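Side-chain contacts in putative uncharacterized protein PH0186 (Pyrococcus horikoshii, PDB 2ZTS), which probably binds ATP as a KaiC-like P-loop protein, holding ADP and magnesium between neighbouring subunits of a six-chain assembly: residues R221-R224 and E225-H228; L151-E154 and R155-R158; Y126-R129 and V130-I134; L67-A71 and R72-R76. One frame throughout, in Å; residues are numbered along the deposited sequence.

Contact 1 of 4, residues R221-R224 and E225-H228. With ADP (adenosine-5'-diphosphate), chain D.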
loop_
_atom_site.group_PDB
_atom_site.type_symbol
_atom_site.label_atom_id
_atom_site.label_comp_id
_atom_site.label_asym_id
_atom_site.label_seq_id
_atom_site.Cartn_x
_atom_site.Cartn_y
_atom_site.Cartn_z
ATOM N N ARG C 221 15.238 15.354 -15.300
ATOM C CA ARG C 221 14.639 15.651 -14.006
ATOM C C ARG C 221 15.626 16.445 -13.162
ATOM O O ARG C 221 15.245 17.365 -12.467
ATOM C CB ARG C 221 14.238 14.306 -13.372
ATOM C CG ARG C 221 13.789 14.253 -11.960
ATOM C CD ARG C 221 12.476 15.029 -11.626
ATOM N NE ARG C 221 11.460 14.117 -11.134
ATOM C CZ ARG C 221 11.062 13.994 -9.868
ATOM N NH1 ARG C 221 11.564 14.741 -8.865
ATOM N NH2 ARG C 221 10.128 13.081 -9.602
ATOM N N LYS C 222 16.914 16.127 -13.308
ATOM C CA LYS C 222 17.994 16.686 -12.506
ATOM C C LYS C 222 19.290 16.610 -13.321
ATOM O O LYS C 222 19.576 15.593 -13.966
ATOM C CB LYS C 222 18.178 15.886 -11.222
ATOM C CG LYS C 222 19.209 16.442 -10.287
ATOM C CD LYS C 222 19.319 15.645 -8.977
ATOM C CE LYS C 222 20.571 16.093 -8.255
ATOM N NZ LYS C 222 20.526 16.029 -6.810
HETATM N N MSE C 223 20.063 17.683 -13.336
HETATM C CA MSE C 223 21.432 17.577 -13.883
HETATM C C MSE C 223 22.278 18.636 -13.225
HETATM O O MSE C 223 22.011 19.812 -13.398
HETATM C CB MSE C 223 21.451 17.769 -15.388
HETATM C CG MSE C 223 22.833 17.577 -16.064
HETATM SE SE MSE C 223 23.433 15.690 -15.860
HETATM C CE MSE C 223 21.862 14.821 -16.758
ATOM N N ARG C 224 23.292 18.225 -12.479
ATOM C CA ARG C 224 24.085 19.187 -11.744
ATOM C C ARG C 224 24.809 20.140 -12.706
ATOM O O ARG C 224 25.045 19.806 -13.857
ATOM C CB ARG C 224 25.074 18.477 -10.821
ATOM C CG ARG C 224 26.278 17.806 -11.556
ATOM C CD ARG C 224 27.596 17.858 -10.750
ATOM N NE ARG C 224 28.665 17.162 -11.471
ATOM C CZ ARG C 224 29.806 16.698 -10.950
ATOM N NH1 ARG C 224 30.124 16.904 -9.676
ATOM N NH2 ARG C 224 30.652 16.055 -11.751
ATOM N N GLU C 225 25.078 21.346 -12.224
ATOM C CA GLU C 225 25.840 22.369 -12.959
ATOM C C GLU C 225 25.221 22.711 -14.296
ATOM O O GLU C 225 25.917 23.109 -15.196
ATOM C CB GLU C 225 27.316 21.923 -13.188
ATOM C CG GLU C 225 28.108 21.603 -11.929
ATOM C CD GLU C 225 29.467 20.901 -12.184
ATOM O OE1 GLU C 225 29.528 19.644 -12.079
ATOM O OE2 GLU C 225 30.503 21.605 -12.443
ATOM N N THR C 226 23.921 22.534 -14.463
ATOM C CA THR C 226 23.342 22.731 -15.767
ATOM C C THR C 226 21.955 23.320 -15.669
ATOM O O THR C 226 21.127 22.788 -14.958
ATOM C CB THR C 226 23.231 21.362 -16.484
ATOM O OG1 THR C 226 24.467 20.658 -16.408
ATOM C CG2 THR C 226 23.018 21.535 -17.969
ATOM N N ARG C 227 21.689 24.349 -16.450
ATOM C CA ARG C 227 20.347 24.885 -16.679
ATOM C C ARG C 227 19.811 24.004 -17.798
ATOM O O ARG C 227 19.990 24.336 -18.968
ATOM C CB ARG C 227 20.425 26.406 -17.080
ATOM C CG ARG C 227 19.088 27.276 -17.175
ATOM C CD ARG C 227 19.307 28.825 -16.820
ATOM N NE ARG C 227 18.165 29.789 -16.800
ATOM C CZ ARG C 227 17.073 29.763 -15.990
ATOM N NH1 ARG C 227 16.860 28.777 -15.127
ATOM N NH2 ARG C 227 16.156 30.733 -16.060
ATOM N N HIS C 228 19.221 22.867 -17.432
ATOM C CA HIS C 228 18.644 21.893 -18.409
ATOM C C HIS C 228 17.185 22.194 -18.639
ATOM O O HIS C 228 16.516 22.668 -17.765
ATOM C CB HIS C 228 18.760 20.395 -17.962
ATOM C CG HIS C 228 18.162 20.104 -16.612
ATOM N ND1 HIS C 228 16.967 20.618 -16.192
ATOM C CD2 HIS C 228 18.603 19.343 -15.587
ATOM C CE1 HIS C 228 16.713 20.216 -14.957
ATOM N NE2 HIS C 228 17.697 19.447 -14.563
HETATM P PB ADP D . 18.023 18.520 -4.844
HETATM O O1B ADP D . 16.660 18.606 -4.219
HETATM O O2B ADP D . 18.204 17.164 -5.527
HETATM O O3B ADP D . 19.022 18.565 -3.723
HETATM P PA ADP D . 19.501 20.503 -6.255
HETATM O O1A ADP D . 19.539 21.660 -5.292
HETATM O O2A ADP D . 20.604 19.479 -6.165
HETATM O O3A ADP D . 18.125 19.624 -5.999
HETATM O "O5'" ADP D . 19.187 21.186 -7.652
HETATM C "C5'" ADP D . 19.975 20.924 -8.763
HETATM C "C4'" ADP D . 19.224 21.473 -9.948
HETATM O "O4'" ADP D . 19.395 22.870 -10.063
HETATM C "C3'" ADP D . 19.679 20.819 -11.236
HETATM O "O3'" ADP D . 18.904 19.686 -11.418
HETATM C "C2'" ADP D . 19.390 21.900 -12.222
HETATM O "O2'" ADP D . 18.094 21.864 -12.709
HETATM C "C1'" ADP D . 19.540 23.187 -11.428
HETATM N N9 ADP D . 20.881 23.729 -11.654
HETATM C C8 ADP D . 22.077 23.219 -11.185
HETATM N N7 ADP D . 23.078 24.034 -11.605
HETATM C C5 ADP D . 22.523 25.021 -12.339
HETATM C C6 ADP D . 23.116 26.093 -12.985
HETATM N N6 ADP D . 24.376 26.382 -12.667
HETATM N N1 ADP D . 22.286 26.980 -13.634
HETATM C C2 ADP D . 20.894 26.780 -13.650
HETATM N N3 ADP D . 20.305 25.688 -13.003
HETATM C C4 ADP D . 21.135 24.846 -12.367
#
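His228 and Met223, here a selenomethionine, meet in a tightly packed part of this contact, where strand 214-223 ends in a type II turn from Met223 to Thr226. The His228 CG lies between its backbone N and carbonyl carbon (chi1 55°), which turns the imidazole edge to Met223: CD2 is 3.3 Å from Met223 CB, with the Met223 backbone N near the ring plane. Beside it, Met223 CG touches Thr226 OG1 at 3.5 Å. Thr226 OG1 donates to Arg224 O over 2.8 Å, tilted 35° from the carbonyl plane, and also pairs with Arg11; the turn's own bond, Thr226 N to Met223 O, is weak.

A second close part is charged and faces the second subunit. Glu225 OE1 sits 2.7 Å from Arg224 NE but over the guanidinium face, the two planes 86° apart, so the attraction is one of charge and no N-H is aimed at the oxygen. Arg224 continues to Glu77 there, and Glu225 to Arg76. Substituting an alanine for Arg224 would probably leave Glu225 OE1 without this counter-charge and Glu77 of the second subunit without its mate.

Arg227 is the solvent side: exposed, with a long, weak ion pair to Glu236 of the second subunit, while its CB touches ADP C2 at 3.5 Å.

Lys222 NZ donates to ADP O2B at 2.9 Å, Met223 N to O3' at 3.0 Å, and His228 NE2 bonds weakly to the same O3'. Since the second subunit's P-loop amides grip this nucleotide too, the chemistry implies a shared site in which the lysine probably offsets phosphate charge and the strand end probably helps to position the ribose.

Contact 2 of 4, residues L151-E154 and R155-R158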
loop_
_atom_site.group_PDB
_atom_site.type_symbol
_atom_site.label_atom_id
_atom_site.label_comp_id
_atom_site.label_asym_id
_atom_site.label_seq_id
_atom_site.Cartn_x
_atom_site.Cartn_y
_atom_site.Cartn_z
ATOM N N LEU C 151 22.475 -10.674 -5.266
ATOM C CA LEU C 151 23.038 -10.716 -3.936
ATOM C C LEU C 151 22.303 -11.768 -3.083
ATOM O O LEU C 151 21.144 -12.201 -3.380
ATOM C CB LEU C 151 22.954 -9.331 -3.269
ATOM C CG LEU C 151 23.407 -8.087 -4.044
ATOM C CD1 LEU C 151 22.913 -6.941 -3.255
ATOM C CD2 LEU C 151 24.908 -7.997 -4.221
ATOM N N GLU C 152 22.993 -12.191 -2.035
ATOM C CA GLU C 152 22.420 -13.075 -1.018
ATOM C C GLU C 152 21.128 -12.457 -0.532
ATOM O O GLU C 152 20.085 -13.098 -0.444
ATOM C CB GLU C 152 23.403 -13.196 0.190
ATOM C CG GLU C 152 23.785 -14.605 0.597
ATOM C CD GLU C 152 24.006 -14.798 2.114
ATOM O OE1 GLU C 152 23.684 -13.906 2.965
ATOM O OE2 GLU C 152 24.494 -15.889 2.450
ATOM N N GLU C 153 21.207 -11.172 -0.193
ATOM C CA GLU C 153 20.079 -10.449 0.340
ATOM C C GLU C 153 19.897 -9.177 -0.518
ATOM O O GLU C 153 20.770 -8.311 -0.544
ATOM C CB GLU C 153 20.340 -10.124 1.828
ATOM C CG GLU C 153 19.901 -11.202 2.836
ATOM C CD GLU C 153 20.397 -10.909 4.278
ATOM O OE1 GLU C 153 19.960 -9.897 4.906
ATOM O OE2 GLU C 153 21.254 -11.696 4.786
ATOM N N GLU C 154 18.785 -9.115 -1.243
ATOM C CA GLU C 154 18.512 -8.085 -2.213
ATOM C C GLU C 154 18.569 -6.703 -1.588
ATOM O O GLU C 154 19.159 -5.799 -2.151
ATOM C CB GLU C 154 17.120 -8.323 -2.894
ATOM C CG GLU C 154 16.727 -7.229 -3.880
ATOM C CD GLU C 154 15.456 -7.530 -4.669
ATOM O OE1 GLU C 154 14.877 -8.596 -4.441
ATOM O OE2 GLU C 154 15.031 -6.707 -5.527
ATOM N N ARG C 155 18.035 -6.544 -0.383
ATOM C CA ARG C 155 18.155 -5.267 0.313
ATOM C C ARG C 155 19.589 -4.754 0.670
ATOM O O ARG C 155 19.720 -3.619 1.001
ATOM C CB ARG C 155 17.321 -5.263 1.566
ATOM C CG ARG C 155 17.896 -6.079 2.750
ATOM C CD ARG C 155 16.805 -6.326 3.838
ATOM N NE ARG C 155 17.375 -6.503 5.173
ATOM C CZ ARG C 155 17.176 -5.711 6.257
ATOM N NH1 ARG C 155 16.397 -4.615 6.222
ATOM N NH2 ARG C 155 17.780 -6.047 7.408
ATOM N N LYS C 156 20.623 -5.573 0.581
ATOM C CA LYS C 156 22.005 -5.106 0.753
ATOM C C LYS C 156 22.498 -4.268 -0.417
ATOM O O LYS C 156 23.611 -3.808 -0.426
ATOM C CB LYS C 156 22.985 -6.273 0.979
ATOM C CG LYS C 156 22.585 -7.306 2.098
ATOM C CD LYS C 156 22.633 -6.740 3.522
ATOM C CE LYS C 156 23.706 -7.371 4.379
ATOM N NZ LYS C 156 24.345 -6.278 5.265
ATOM N N ILE C 157 21.657 -4.066 -1.425
ATOM C CA ILE C 157 21.927 -3.136 -2.456
ATOM C C ILE C 157 22.226 -1.780 -1.842
ATOM O O ILE C 157 23.008 -1.018 -2.381
ATOM C CB ILE C 157 20.734 -3.070 -3.452
ATOM C CG1 ILE C 157 21.134 -2.333 -4.749
ATOM C CG2 ILE C 157 19.528 -2.417 -2.792
ATOM C CD1 ILE C 157 22.385 -2.812 -5.502
ATOM N N ARG C 158 21.634 -1.493 -0.691
ATOM C CA ARG C 158 21.916 -0.251 0.010
ATOM C C ARG C 158 23.455 -0.101 0.254
ATOM O O ARG C 158 24.062 0.860 -0.189
ATOM C CB ARG C 158 21.151 -0.224 1.308
ATOM C CG ARG C 158 21.393 1.002 2.132
ATOM C CD ARG C 158 20.365 1.198 3.249
ATOM N NE ARG C 158 20.507 0.181 4.280
ATOM C CZ ARG C 158 21.188 0.314 5.411
ATOM N NH1 ARG C 158 21.816 1.456 5.694
ATOM N NH2 ARG C 158 21.237 -0.697 6.271
#
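Glu153 and Lys156 meet in a short 3-10 turn that leads the loop after helix 144-149 into helix 157-171 of the P-loop NTPase fold. Two backbone hydrogen bonds define the turn, each spanning three residues: Lys156 N to Glu153 O, 3.0 Å, and Ile157 N to Glu154 O, 3.1 Å. In both the donor stands above the carbonyl plane, 48° out in the first and 40° in the second, consistent with the tight 3-10 winding.

Charge contributes more diffusely. Glu153 OE1 approaches the guanidinium edge of Arg155, but at 4.3 Å from NE the opposite charges are near each other without touching. Lys156 NZ pairs instead with Glu159, and Glu154 OE2 is held by Tyr192 and Arg191. Across a subunit boundary, Leu151 O accepts from Arg158 of the third subunit, so the loop also serves the assembly.

Van der Waals contacts complete the join. Lys156 CG, set beside its backbone N (chi1 -51°), lies 3.6 Å from Glu153 CB. Leu151 packs against the turn, its CD1 touching the backbone at 3.6 Å from Ile157 N; the apolar side-chain pair is looser, with Leu151 CD1 4.4 Å from Ile157 CB.

Contact 3 of 4, residues Y126-R129 and V130-I134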
loop_
_atom_site.group_PDB
_atom_site.type_symbol
_atom_site.label_atom_id
_atom_site.label_comp_id
_atom_site.label_asym_id
_atom_site.label_seq_id
_atom_site.Cartn_x
_atom_site.Cartn_y
_atom_site.Cartn_z
ATOM N N TYR C 126 37.295 -5.080 -10.236
ATOM C CA TYR C 126 37.492 -5.397 -11.672
ATOM C C TYR C 126 37.040 -4.251 -12.597
ATOM O O TYR C 126 37.691 -3.962 -13.590
ATOM C CB TYR C 126 36.885 -6.752 -12.051
ATOM C CG TYR C 126 37.314 -7.190 -13.410
ATOM C CD1 TYR C 126 36.392 -7.244 -14.496
ATOM C CD2 TYR C 126 38.673 -7.508 -13.652
ATOM C CE1 TYR C 126 36.811 -7.616 -15.768
ATOM C CE2 TYR C 126 39.112 -7.876 -14.927
ATOM C CZ TYR C 126 38.209 -7.961 -15.966
ATOM O OH TYR C 126 38.703 -8.313 -17.208
ATOM N N ILE C 127 35.940 -3.572 -12.283
ATOM C CA ILE C 127 35.548 -2.406 -13.066
ATOM C C ILE C 127 36.607 -1.307 -12.956
ATOM O O ILE C 127 36.918 -0.646 -13.924
ATOM C CB ILE C 127 34.241 -1.815 -12.563
ATOM C CG1 ILE C 127 33.090 -2.835 -12.693
ATOM C CG2 ILE C 127 33.964 -0.528 -13.309
ATOM C CD1 ILE C 127 31.917 -2.544 -11.808
ATOM N N TYR C 128 37.130 -1.088 -11.764
ATOM C CA TYR C 128 38.160 -0.081 -11.571
ATOM C C TYR C 128 39.419 -0.440 -12.449
ATOM O O TYR C 128 39.922 0.365 -13.231
ATOM C CB TYR C 128 38.486 0.004 -10.076
ATOM C CG TYR C 128 39.604 0.945 -9.733
ATOM C CD1 TYR C 128 40.909 0.479 -9.658
ATOM C CD2 TYR C 128 39.362 2.295 -9.483
ATOM C CE1 TYR C 128 41.933 1.323 -9.382
ATOM C CE2 TYR C 128 40.406 3.170 -9.175
ATOM C CZ TYR C 128 41.690 2.661 -9.120
ATOM O OH TYR C 128 42.760 3.457 -8.826
ATOM N N ARG C 129 39.845 -1.683 -12.368
ATOM C CA ARG C 129 40.992 -2.153 -13.161
ATOM C C ARG C 129 40.774 -1.933 -14.624
ATOM O O ARG C 129 41.658 -1.482 -15.332
ATOM C CB ARG C 129 41.254 -3.625 -12.879
ATOM C CG ARG C 129 42.287 -4.226 -13.808
ATOM C CD ARG C 129 42.527 -5.704 -13.570
ATOM N NE ARG C 129 43.544 -6.177 -14.492
ATOM C CZ ARG C 129 43.788 -7.455 -14.765
ATOM N NH1 ARG C 129 44.748 -7.782 -15.634
ATOM N NH2 ARG C 129 43.087 -8.395 -14.172
ATOM N N VAL C 130 39.585 -2.222 -15.113
ATOM C CA VAL C 130 39.337 -2.125 -16.544
ATOM C C VAL C 130 39.198 -0.644 -16.991
ATOM O O VAL C 130 39.663 -0.257 -18.098
ATOM C CB VAL C 130 38.059 -2.929 -16.950
ATOM C CG1 VAL C 130 37.672 -2.679 -18.407
ATOM C CG2 VAL C 130 38.273 -4.380 -16.727
ATOM N N VAL C 131 38.561 0.181 -16.151
ATOM C CA VAL C 131 38.489 1.611 -16.444
ATOM C C VAL C 131 39.910 2.168 -16.603
ATOM O O VAL C 131 40.196 2.883 -17.558
ATOM C CB VAL C 131 37.686 2.376 -15.360
ATOM C CG1 VAL C 131 38.042 3.900 -15.330
ATOM C CG2 VAL C 131 36.188 2.202 -15.616
ATOM N N LYS C 132 40.780 1.798 -15.675
ATOM C CA LYS C 132 42.169 2.291 -15.653
ATOM C C LYS C 132 43.030 1.769 -16.831
ATOM O O LYS C 132 43.729 2.547 -17.492
ATOM C CB LYS C 132 42.790 1.964 -14.295
ATOM C CG LYS C 132 42.219 2.785 -13.088
ATOM C CD LYS C 132 42.245 4.321 -13.388
ATOM C CE LYS C 132 42.314 5.206 -12.125
ATOM N NZ LYS C 132 41.977 6.623 -12.471
ATOM N N ALA C 133 42.898 0.479 -17.144
ATOM C CA ALA C 133 43.582 -0.141 -18.288
ATOM C C ALA C 133 43.271 0.454 -19.648
ATOM O O ALA C 133 44.172 0.579 -20.463
ATOM C CB ALA C 133 43.309 -1.660 -18.312
ATOM N N ILE C 134 42.035 0.851 -19.934
ATOM C CA ILE C 134 41.802 1.493 -21.215
ATOM C C ILE C 134 41.751 3.018 -21.130
ATOM O O ILE C 134 41.493 3.647 -22.119
ATOM C CB ILE C 134 40.549 0.928 -21.925
ATOM C CG1 ILE C 134 39.245 1.336 -21.193
ATOM C CG2 ILE C 134 40.645 -0.616 -22.013
ATOM C CD1 ILE C 134 38.027 1.028 -21.999
#
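Four successive i to i+4 backbone hydrogen bonds, Val130 N to Tyr126 O through Ala133 N to Arg129 O, measure 2.9 to 3.0 Å and mark regular alpha-helix through this part of helix 120-134. On that frame, side chains four residues apart pair along the helix.

Val130 CG2 sits over one face of the Tyr126 ring in a CH-pi contact, 3.8 Å from the ring centroid and 20° off its normal. The methyl is displaced toward the rim, so its nearest ring atoms include CZ at 3.7 Å. Tyr126 turns its ring there with CG opposite the backbone N (chi1 -169°), and OH is anchored by Leu106 O and Val103 N in the neighbouring loop.

A second CH-pi pair follows two residues on. Lys132 CG lies 4.1 Å from the Tyr128 ring centroid, 16° from the normal, and CE continues along the ring to 3.8 Å from Tyr128 OH. Between the pairs, Ile127 CG2 meets Val131 CG2 at 4.2 Å; these residues pack toward strand 62-66, with Val65 under Ile127 and Val63 under Val131.

The helix is thus two-sided: its aliphatic branches seal against the sheet, whereas Lys132 is exposed. The methylenes of Lys132 use the face of Tyr128, which implies dispersion and weak CH-pi attraction for the chain and leaves the ammonium beyond the ring.

Contact 4 of 4, residues L67-A71 and R72-R76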
loop_
_atom_site.group_PDB
_atom_site.type_symbol
_atom_site.label_atom_id
_atom_site.label_comp_id
_atom_site.label_asym_id
_atom_site.label_seq_id
_atom_site.Cartn_x
_atom_site.Cartn_y
_atom_site.Cartn_z
ATOM N N LEU C 67 25.184 -6.838 -16.165
ATOM C CA LEU C 67 24.766 -8.066 -15.482
ATOM C C LEU C 67 23.344 -8.445 -15.916
ATOM O O LEU C 67 22.729 -9.367 -15.391
ATOM C CB LEU C 67 24.886 -7.819 -13.948
ATOM C CG LEU C 67 26.071 -8.336 -13.103
ATOM C CD1 LEU C 67 27.155 -9.137 -13.822
ATOM C CD2 LEU C 67 26.675 -7.241 -12.289
ATOM N N GLU C 68 22.794 -7.711 -16.877
ATOM C CA GLU C 68 21.502 -8.037 -17.493
ATOM C C GLU C 68 21.643 -9.063 -18.630
ATOM O O GLU C 68 20.741 -9.832 -18.961
ATOM C CB GLU C 68 20.914 -6.763 -18.100
ATOM C CG GLU C 68 20.566 -5.652 -17.106
ATOM C CD GLU C 68 19.058 -5.544 -16.747
ATOM O OE1 GLU C 68 18.205 -6.037 -17.544
ATOM O OE2 GLU C 68 18.733 -4.919 -15.685
ATOM N N GLU C 69 22.773 -9.045 -19.302
ATOM C CA GLU C 69 22.936 -9.969 -20.418
ATOM C C GLU C 69 24.422 -10.329 -20.613
ATOM O O GLU C 69 25.293 -9.797 -19.920
ATOM C CB GLU C 69 22.317 -9.336 -21.674
ATOM C CG GLU C 69 22.969 -8.055 -22.125
ATOM C CD GLU C 69 22.166 -7.318 -23.182
ATOM O OE1 GLU C 69 21.676 -8.003 -24.104
ATOM O OE2 GLU C 69 22.025 -6.062 -23.067
ATOM N N ARG C 70 24.734 -11.213 -21.548
ATOM C CA ARG C 70 26.150 -11.466 -21.749
ATOM C C ARG C 70 26.731 -10.562 -22.871
ATOM O O ARG C 70 25.980 -9.934 -23.624
ATOM C CB ARG C 70 26.535 -12.990 -21.711
ATOM C CG ARG C 70 26.027 -13.956 -22.755
ATOM C CD ARG C 70 24.862 -14.823 -22.332
ATOM N NE ARG C 70 24.936 -16.174 -22.855
ATOM C CZ ARG C 70 24.408 -16.625 -23.987
ATOM N NH1 ARG C 70 23.721 -15.849 -24.833
ATOM N NH2 ARG C 70 24.577 -17.912 -24.271
ATOM N N ALA C 71 28.052 -10.453 -22.924
ATOM C CA ALA C 71 28.693 -9.554 -23.854
ATOM C C ALA C 71 28.280 -9.869 -25.249
ATOM O O ALA C 71 27.980 -8.951 -25.981
ATOM C CB ALA C 71 30.229 -9.579 -23.703
ATOM N N ARG C 72 28.187 -11.160 -25.607
ATOM C CA ARG C 72 27.830 -11.555 -26.981
ATOM C C ARG C 72 26.418 -11.207 -27.345
ATOM O O ARG C 72 26.109 -11.052 -28.511
ATOM C CB ARG C 72 28.014 -13.063 -27.182
ATOM C CG ARG C 72 27.012 -13.964 -26.345
ATOM C CD ARG C 72 27.499 -15.402 -26.117
ATOM N NE ARG C 72 27.603 -16.125 -27.387
ATOM C CZ ARG C 72 27.076 -17.340 -27.658
ATOM N NH1 ARG C 72 26.374 -18.031 -26.747
ATOM N NH2 ARG C 72 27.264 -17.866 -28.865
ATOM N N ASP C 73 25.551 -11.121 -26.337
ATOM C CA ASP C 73 24.165 -10.727 -26.526
ATOM C C ASP C 73 24.140 -9.260 -26.857
ATOM O O ASP C 73 23.396 -8.822 -27.711
ATOM C CB ASP C 73 23.332 -10.936 -25.255
ATOM C CG ASP C 73 23.207 -12.391 -24.859
ATOM O OD1 ASP C 73 23.152 -13.253 -25.757
ATOM O OD2 ASP C 73 23.109 -12.759 -23.644
ATOM N N LEU C 74 24.928 -8.486 -26.136
ATOM C CA LEU C 74 24.944 -7.040 -26.341
ATOM C C LEU C 74 25.549 -6.704 -27.726
ATOM O O LEU C 74 24.996 -5.885 -28.431
ATOM C CB LEU C 74 25.661 -6.353 -25.187
ATOM C CG LEU C 74 25.944 -4.849 -25.177
ATOM C CD1 LEU C 74 24.706 -3.974 -24.989
ATOM C CD2 LEU C 74 26.904 -4.639 -24.050
ATOM N N ARG C 75 26.616 -7.375 -28.133
ATOM C CA ARG C 75 27.181 -7.129 -29.461
ATOM C C ARG C 75 26.164 -7.441 -30.555
ATOM O O ARG C 75 25.956 -6.636 -31.454
ATOM C CB ARG C 75 28.425 -7.958 -29.726
ATOM C CG ARG C 75 29.608 -7.672 -28.789
ATOM C CD ARG C 75 30.902 -8.529 -29.052
ATOM N NE ARG C 75 31.803 -8.391 -27.911
ATOM C CZ ARG C 75 32.107 -9.329 -27.030
ATOM N NH1 ARG C 75 31.590 -10.547 -27.098
ATOM N NH2 ARG C 75 32.868 -9.008 -25.990
ATOM N N ARG C 76 25.517 -8.597 -30.454
ATOM C CA ARG C 76 24.487 -9.004 -31.435
ATOM C C ARG C 76 23.326 -7.993 -31.444
ATOM O O ARG C 76 22.842 -7.598 -32.504
ATOM C CB ARG C 76 23.964 -10.444 -31.131
ATOM C CG ARG C 76 22.699 -10.895 -31.901
ATOM C CD ARG C 76 21.994 -12.183 -31.369
ATOM N NE ARG C 76 20.632 -12.276 -31.942
ATOM C CZ ARG C 76 19.869 -13.381 -32.017
ATOM N NH1 ARG C 76 20.285 -14.544 -31.554
ATOM N NH2 ARG C 76 18.667 -13.309 -32.596
#
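The Arg70 guanidinium has Arg72 CD over the centre of one face, 3.9 Å above the plane, and the Asp73 carboxylate at its edge. Arg70 NH1 donates to Asp73 OD1 at 2.8 Å; the oxygen is met on its syn side and lies close to the guanidinium plane, though the N-H...O angle is only 133°. A longer, weak bond from NH1 reaches OD2. The two arginines run alongside each other with their planes 62° apart, bringing the like-charged Arg70 NH2 and Arg72 NH1 to 3.1 Å. The Arg75 guanidinium lies with one face against Ala71 CB, and its NH2 goes on to Glu89.

Asp73 also folds back on the backbone: OD2 accepts Arg70 N at 3.1 Å on its anti side, made possible by CG turned beside its own N (chi1 -65°). The same OD2 pairs with Arg200 of the third subunit. A leucine in place of Arg70 would probably leave Asp73 OD1 without its guanidinium partner and Arg72 CD without its flat neighbour, although OD2 would keep the backbone N.

Glu69 OE1 touches Asp73 CB at 3.6 Å, and the glutamate side chain stands about 4 Å from that of Thr44, a magnesium ligand. Arg70 occupies the N-cap position, its O accepting Leu74 N, and the side chain three residues on returns to its amide: a helix N-terminus beside the nucleotide site of a P-loop fold.

From the N terminus the chain meets contact 4 first, where strand 62-66 runs out into helix 71-79; contact 3 follows within helix 120-134, contact 2 at the entry to helix 157-171, and contact 1 at the end of strand 214-223. Each closes only a local turn, and the four follow in series without nesting or crossing. None touches another: contacts 3 and 4 come closest, with nearest atoms about 7 Å apart, whereas contacts 1 and 4 lie on opposite sides of the chain's centre, centres about 31 Å apart. Contact 2 reaches both the second and third subunits, contact 4 the third, contact 1 the second; contact 3 stays within its own chain.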